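Local coordinates for 4-amino-4-deoxy-L-arabinose transferase or related glycosyltransferases of PMT family (PDB 5EZM), which probably transfers the sugar 4-amino-4-deoxy-L-arabinose onto lipid A, as a zinc-binding membrane glycosyltransferase of the GT-C fold, at residues Lys88-Met93 with Val248-Leu253; Leu253-Val256 with Phe261-Phe264. All coordinates share one frame; numbering follows the deposited sequence.

In the fold
Following the chain from its N terminus, residues 88-93 come first, a loop with two prolines in succession running into helix 91-103 just after Glu87, which binds the zinc ion. The chain then passes through mostly helical structure for 154 residues before helix 236-257 brings 248-253 back against that loop, and contact 1 closes this long excursion. Contact 2 follows at once: it shares Leu253 and closes a short connection between the end of helix 236-257 and the start of helix 261-267. The two loops therefore lie in succession, neither enclosing the other. Their aromatic side chains meet, Trp250 CH2 lying 3.4 Å from Phe261 CZ, so helix 236-257 joins both neighbours beside the zinc region.

Contact 1. Residues Lys88-Met93 with Val248-Leu253; sequences KPPFHM and VPWFYL
Pro90 turns the CG-CD edge of its pyrrolidine ring onto one face of the Trp250 indole, a proline-aromatic CH-pi contact of nearly ideal aim. Its CD stands 3.5 Å from the centroid of the six-membered ring and only 5° off the ring normal, while CG reaches the seam between the two rings, 3.4 Å from Trp250 CE2. The two side chains come from opposite directions. With CG anti to the backbone N (chi1 174°), Trp250 carries its indole out from the helix and across to the loop, spanning backbones whose nearest CA atoms, those of Pro90 and Trp250, are 8.7 Å apart.

Looser apolar contact extends this patch. Pro89 meets the benzo end obliquely, its CA 4.1 Å from Trp250 CH2, and its CB lies 4.4 Å from Trp250 CZ3. In this GT-C fold enzyme, the site joins a loop beside a zinc ligand to a transmembrane helix: Pro89 follows Glu87 by two residues, and its side chain is about 7 Å from that of Glu87. Within 248-253, Phe251 offers a ring face to Trp250 CZ3, which sits 3.5 Å above its plane and over its centre, so the rim of the benzo ring meets the face of Phe251 while Pro89 approaches it from the side of Pro90.

The polar part of the buried indole looks elsewhere: Trp250 NE1 donates a hydrogen bond to Val76 O, which probably helps fix the rotation of the ring against Pro90. Trp94 adds an edge-to-face contact with the indole, and Ile78 touches both Pro90 and Trp250.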
loop_
_atom_site.group_PDB
_atom_site.type_symbol
_atom_site.label_atom_id
_atom_site.label_comp_id
_atom_site.label_asym_id
_atom_site.label_seq_id
_atom_site.Cartn_x
_atom_site.Cartn_y
_atom_site.Cartn_z
ATOM N N LYS A 88 -5.315 13.615 -1.601
ATOM C CA LYS A 88 -5.655 12.486 -0.741
ATOM C C LYS A 88 -6.171 12.969 0.607
ATOM O O LYS A 88 -5.788 14.049 1.073
ATOM C CB LYS A 88 -4.448 11.560 -0.494
ATOM C CG LYS A 88 -3.799 10.984 -1.740
ATOM C CD LYS A 88 -4.696 9.988 -2.449
ATOM C CE LYS A 88 -4.060 9.553 -3.760
ATOM N NZ LYS A 88 -4.908 8.605 -4.527
ATOM N N PRO A 89 -7.035 12.189 1.254
ATOM C CA PRO A 89 -7.467 12.499 2.631
ATOM C C PRO A 89 -6.405 12.083 3.636
ATOM O O PRO A 89 -5.464 11.358 3.280
ATOM C CB PRO A 89 -8.755 11.669 2.789
ATOM C CG PRO A 89 -9.136 11.250 1.408
ATOM C CD PRO A 89 -7.854 11.124 0.656
ATOM N N PRO A 90 -6.517 12.501 4.899
ATOM C CA PRO A 90 -5.351 12.490 5.801
ATOM C C PRO A 90 -5.211 11.334 6.787
ATOM O O PRO A 90 -4.232 11.344 7.542
ATOM C CB PRO A 90 -5.561 13.793 6.576
ATOM C CG PRO A 90 -7.037 13.840 6.758
ATOM C CD PRO A 90 -7.639 13.253 5.495
ATOM N N PHE A 91 -6.118 10.354 6.828
ATOM C CA PHE A 91 -6.076 9.374 7.915
ATOM C C PHE A 91 -4.762 8.598 7.926
ATOM O O PHE A 91 -4.151 8.400 8.985
ATOM C CB PHE A 91 -7.260 8.413 7.825
ATOM C CG PHE A 91 -7.207 7.303 8.840
ATOM C CD1 PHE A 91 -7.406 7.567 10.186
ATOM C CD2 PHE A 91 -6.948 5.999 8.451
ATOM C CE1 PHE A 91 -7.351 6.551 11.127
ATOM C CE2 PHE A 91 -6.893 4.981 9.388
ATOM C CZ PHE A 91 -7.098 5.258 10.727
ATOM N N HIS A 92 -4.313 8.142 6.754
ATOM C CA HIS A 92 -3.019 7.471 6.670
ATOM C C HIS A 92 -1.918 8.338 7.267
ATOM O O HIS A 92 -1.062 7.849 8.018
ATOM C CB HIS A 92 -2.709 7.126 5.211
ATOM C CG HIS A 92 -1.386 6.454 5.009
ATOM N ND1 HIS A 92 -1.265 5.095 4.811
ATOM C CD2 HIS A 92 -0.128 6.953 4.965
ATOM C CE1 HIS A 92 0.010 4.785 4.657
ATOM N NE2 HIS A 92 0.722 5.895 4.748
ATOM N N MET A 93 -1.945 9.638 6.967
ATOM C CA MET A 93 -0.936 10.538 7.512
ATOM C C MET A 93 -1.094 10.701 9.018
ATOM O O MET A 93 -0.098 10.756 9.742
ATOM C CB MET A 93 -0.999 11.892 6.806
ATOM C CG MET A 93 -0.322 11.888 5.443
ATOM S SD MET A 93 -1.221 10.947 4.189
ATOM C CE MET A 93 -2.418 12.164 3.649
ATOM N N VAL A 248 -17.037 14.415 8.599
ATOM C CA VAL A 248 -17.291 15.828 8.298
ATOM C C VAL A 248 -16.273 16.778 8.922
ATOM O O VAL A 248 -15.807 17.688 8.218
ATOM C CB VAL A 248 -18.739 16.193 8.674
ATOM C CG1 VAL A 248 -18.918 17.700 8.675
ATOM C CG2 VAL A 248 -19.708 15.549 7.699
ATOM N N PRO A 249 -15.896 16.649 10.207
ATOM C CA PRO A 249 -15.051 17.696 10.820
ATOM C C PRO A 249 -13.800 18.072 10.032
ATOM O O PRO A 249 -13.529 19.268 9.856
ATOM C CB PRO A 249 -14.707 17.091 12.186
ATOM C CG PRO A 249 -15.877 16.264 12.512
ATOM C CD PRO A 249 -16.295 15.642 11.209
ATOM N N TRP A 250 -13.032 17.097 9.540
ATOM C CA TRP A 250 -11.833 17.458 8.790
ATOM C C TRP A 250 -12.186 18.143 7.477
ATOM O O TRP A 250 -11.513 19.097 7.071
ATOM C CB TRP A 250 -10.959 16.235 8.522
ATOM C CG TRP A 250 -9.788 16.567 7.635
ATOM C CD1 TRP A 250 -8.613 17.155 8.010
ATOM C CD2 TRP A 250 -9.690 16.348 6.222
ATOM N NE1 TRP A 250 -7.787 17.307 6.922
ATOM C CE2 TRP A 250 -8.425 16.820 5.812
ATOM C CE3 TRP A 250 -10.545 15.793 5.266
ATOM C CZ2 TRP A 250 -7.997 16.752 4.490
ATOM C CZ3 TRP A 250 -10.118 15.727 3.953
ATOM C CH2 TRP A 250 -8.856 16.204 3.577
ATOM N N PHE A 251 -13.231 17.669 6.796
ATOM C CA PHE A 251 -13.601 18.278 5.524
ATOM C C PHE A 251 -14.062 19.716 5.718
ATOM O O PHE A 251 -13.702 20.605 4.936
ATOM C CB PHE A 251 -14.675 17.436 4.835
ATOM C CG PHE A 251 -14.134 16.200 4.171
ATOM C CD1 PHE A 251 -13.796 16.209 2.828
ATOM C CD2 PHE A 251 -13.938 15.036 4.896
ATOM C CE1 PHE A 251 -13.286 15.075 2.217
ATOM C CE2 PHE A 251 -13.428 13.898 4.289
ATOM C CZ PHE A 251 -13.102 13.920 2.950
ATOM N N TYR A 252 -14.838 19.968 6.773
ATOM C CA TYR A 252 -15.236 21.336 7.080
ATOM C C TYR A 252 -14.026 22.193 7.421
ATOM O O TYR A 252 -13.908 23.327 6.946
ATOM C CB TYR A 252 -16.243 21.353 8.230
ATOM C CG TYR A 252 -16.638 22.748 8.660
ATOM C CD1 TYR A 252 -17.623 23.450 7.980
ATOM C CD2 TYR A 252 -16.023 23.364 9.744
ATOM C CE1 TYR A 252 -17.987 24.724 8.366
ATOM C CE2 TYR A 252 -16.380 24.641 10.137
ATOM C CZ TYR A 252 -17.364 25.316 9.445
ATOM O OH TYR A 252 -17.729 26.588 9.830
ATOM N N LEU A 253 -13.112 21.669 8.240
ATOM C CA LEU A 253 -11.958 22.464 8.650
ATOM C C LEU A 253 -11.088 22.831 7.454
ATOM O O LEU A 253 -10.739 24.003 7.260
ATOM C CB LEU A 253 -11.149 21.706 9.702
ATOM C CG LEU A 253 -11.795 21.629 11.088
ATOM C CD1 LEU A 253 -11.012 20.694 11.992
ATOM C CD2 LEU A 253 -11.898 23.011 11.704
#

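Contact 2. Residues Leu253-Val256 with Phe261-Phe264; sequences LVSV and FPNF. With MPG ([(Z)-octadec-9-enyl] (2R)-2,3-bis(oxidanyl)propanoate), chain K.
A lipid tail reaches the seam where Ser255 meets Phe261 and Pro262: C8 of the bound MPG lies 3.3 Å from Ser255 OG, an apolar carbon beside a hydroxyl. That hydroxyl is hydrogen-bonded to Phe251 O, one turn back in its own helix, a common arrangement for serine within a helix. Its torsion, OG beside the backbone N (chi1 -64°), suits this bond. The same oxygen approaches Phe261 obliquely, 3.6 Å from CD2, and passes Pro262 CD at 3.8 Å.

Deeper in, a methyl group meets an aromatic face. Val254 CG1 sits over the middle of the Phe261 ring, 3.5 Å from its centroid and 10° off the normal, a well-centred CH-pi contact, while CG2 reaches toward the rim at CD1. The two side chains cross at about a right angle.

The contact lies where two consecutive helices are joined by a short connection: the end of helix 236-257 and the start of helix 261-267 approach to 5.4 Å between the CA atoms of Ser255 and Phe261. The second helix leads on to His268, a ligand of the zinc ion. Trp250, Phe86 and Phe265 also meet the Phe261 ring, so the valine joins an aromatic cluster. An alanine in place of Phe261 would probably leave Val254 CG1 without the ring face it rests on and open a gap between the two helices.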
loop_
_atom_site.group_PDB
_atom_site.type_symbol
_atom_site.label_atom_id
_atom_site.label_comp_id
_atom_site.label_asym_id
_atom_site.label_seq_id
_atom_site.Cartn_x
_atom_site.Cartn_y
_atom_site.Cartn_z
ATOM N N LEU A 253 -13.112 21.669 8.240
ATOM C CA LEU A 253 -11.958 22.464 8.650
ATOM C C LEU A 253 -11.088 22.831 7.454
ATOM O O LEU A 253 -10.739 24.003 7.260
ATOM C CB LEU A 253 -11.149 21.706 9.702
ATOM C CG LEU A 253 -11.795 21.629 11.088
ATOM C CD1 LEU A 253 -11.012 20.694 11.992
ATOM C CD2 LEU A 253 -11.898 23.011 11.704
ATOM N N VAL A 254 -10.743 21.843 6.627
ATOM C CA VAL A 254 -9.862 22.114 5.498
ATOM C C VAL A 254 -10.578 22.944 4.437
ATOM O O VAL A 254 -9.938 23.719 3.713
ATOM C CB VAL A 254 -9.307 20.794 4.925
ATOM C CG1 VAL A 254 -10.350 20.084 4.078
ATOM C CG2 VAL A 254 -8.027 21.042 4.137
ATOM N N SER A 255 -11.906 22.822 4.335
ATOM C CA SER A 255 -12.643 23.625 3.363
ATOM C C SER A 255 -12.751 25.075 3.813
ATOM O O SER A 255 -12.702 25.993 2.987
ATOM C CB SER A 255 -14.034 23.035 3.135
ATOM O OG SER A 255 -13.963 21.748 2.550
ATOM N N VAL A 256 -12.912 25.300 5.119
ATOM C CA VAL A 256 -12.987 26.658 5.647
ATOM C C VAL A 256 -11.627 27.333 5.564
ATOM O O VAL A 256 -11.499 28.445 5.041
ATOM C CB VAL A 256 -13.519 26.645 7.091
ATOM C CG1 VAL A 256 -13.192 27.958 7.790
ATOM C CG2 VAL A 256 -15.018 26.392 7.102
ATOM N N PHE A 261 -10.302 23.964 -1.522
ATOM C CA PHE A 261 -10.161 22.520 -1.335
ATOM C C PHE A 261 -11.309 21.727 -1.950
ATOM O O PHE A 261 -11.033 20.798 -2.727
ATOM C CB PHE A 261 -9.994 22.187 0.151
ATOM C CG PHE A 261 -10.063 20.711 0.448
ATOM C CD1 PHE A 261 -8.912 19.937 0.457
ATOM C CD2 PHE A 261 -11.281 20.092 0.712
ATOM C CE1 PHE A 261 -8.977 18.575 0.727
ATOM C CE2 PHE A 261 -11.348 18.732 0.976
ATOM C CZ PHE A 261 -10.196 17.975 0.986
ATOM N N PRO A 262 -12.588 21.994 -1.638
ATOM C CA PRO A 262 -13.640 21.067 -2.100
ATOM C C PRO A 262 -13.731 20.949 -3.612
ATOM O O PRO A 262 -13.870 19.832 -4.131
ATOM C CB PRO A 262 -14.923 21.653 -1.490
ATOM C CG PRO A 262 -14.608 23.072 -1.205
ATOM C CD PRO A 262 -13.153 23.106 -0.851
ATOM N N ASN A 263 -13.641 22.069 -4.337
ATOM C CA ASN A 263 -13.679 22.008 -5.795
ATOM C C ASN A 263 -12.543 21.151 -6.338
ATOM O O ASN A 263 -12.737 20.377 -7.284
ATOM C CB ASN A 263 -13.616 23.417 -6.383
ATOM C CG ASN A 263 -13.804 23.429 -7.884
ATOM O OD1 ASN A 263 -14.222 22.435 -8.477
ATOM N ND2 ASN A 263 -13.503 24.560 -8.510
ATOM N N PHE A 264 -11.353 21.263 -5.744
ATOM C CA PHE A 264 -10.234 20.433 -6.172
ATOM C C PHE A 264 -10.486 18.968 -5.843
ATOM O O PHE A 264 -10.608 18.128 -6.740
ATOM C CB PHE A 264 -8.937 20.914 -5.518
ATOM C CG PHE A 264 -7.714 20.167 -5.980
ATOM C CD1 PHE A 264 -7.010 20.589 -7.095
ATOM C CD2 PHE A 264 -7.274 19.040 -5.302
ATOM C CE1 PHE A 264 -5.892 19.907 -7.526
ATOM C CE2 PHE A 264 -6.153 18.350 -5.726
ATOM C CZ PHE A 264 -5.460 18.785 -6.844
HETATM C C2 MPG K . -18.307 13.898 2.922
HETATM C C3 MPG K . -18.356 15.181 3.746
HETATM C C4 MPG K . -17.982 16.396 2.911
HETATM C C5 MPG K . -18.056 17.727 3.680
HETATM C C6 MPG K . -17.949 18.933 2.729
HETATM C C7 MPG K . -17.481 20.222 3.434
HETATM C C8 MPG K . -17.217 21.369 2.429
HETATM C C1 MPG K . -18.873 12.685 3.669
#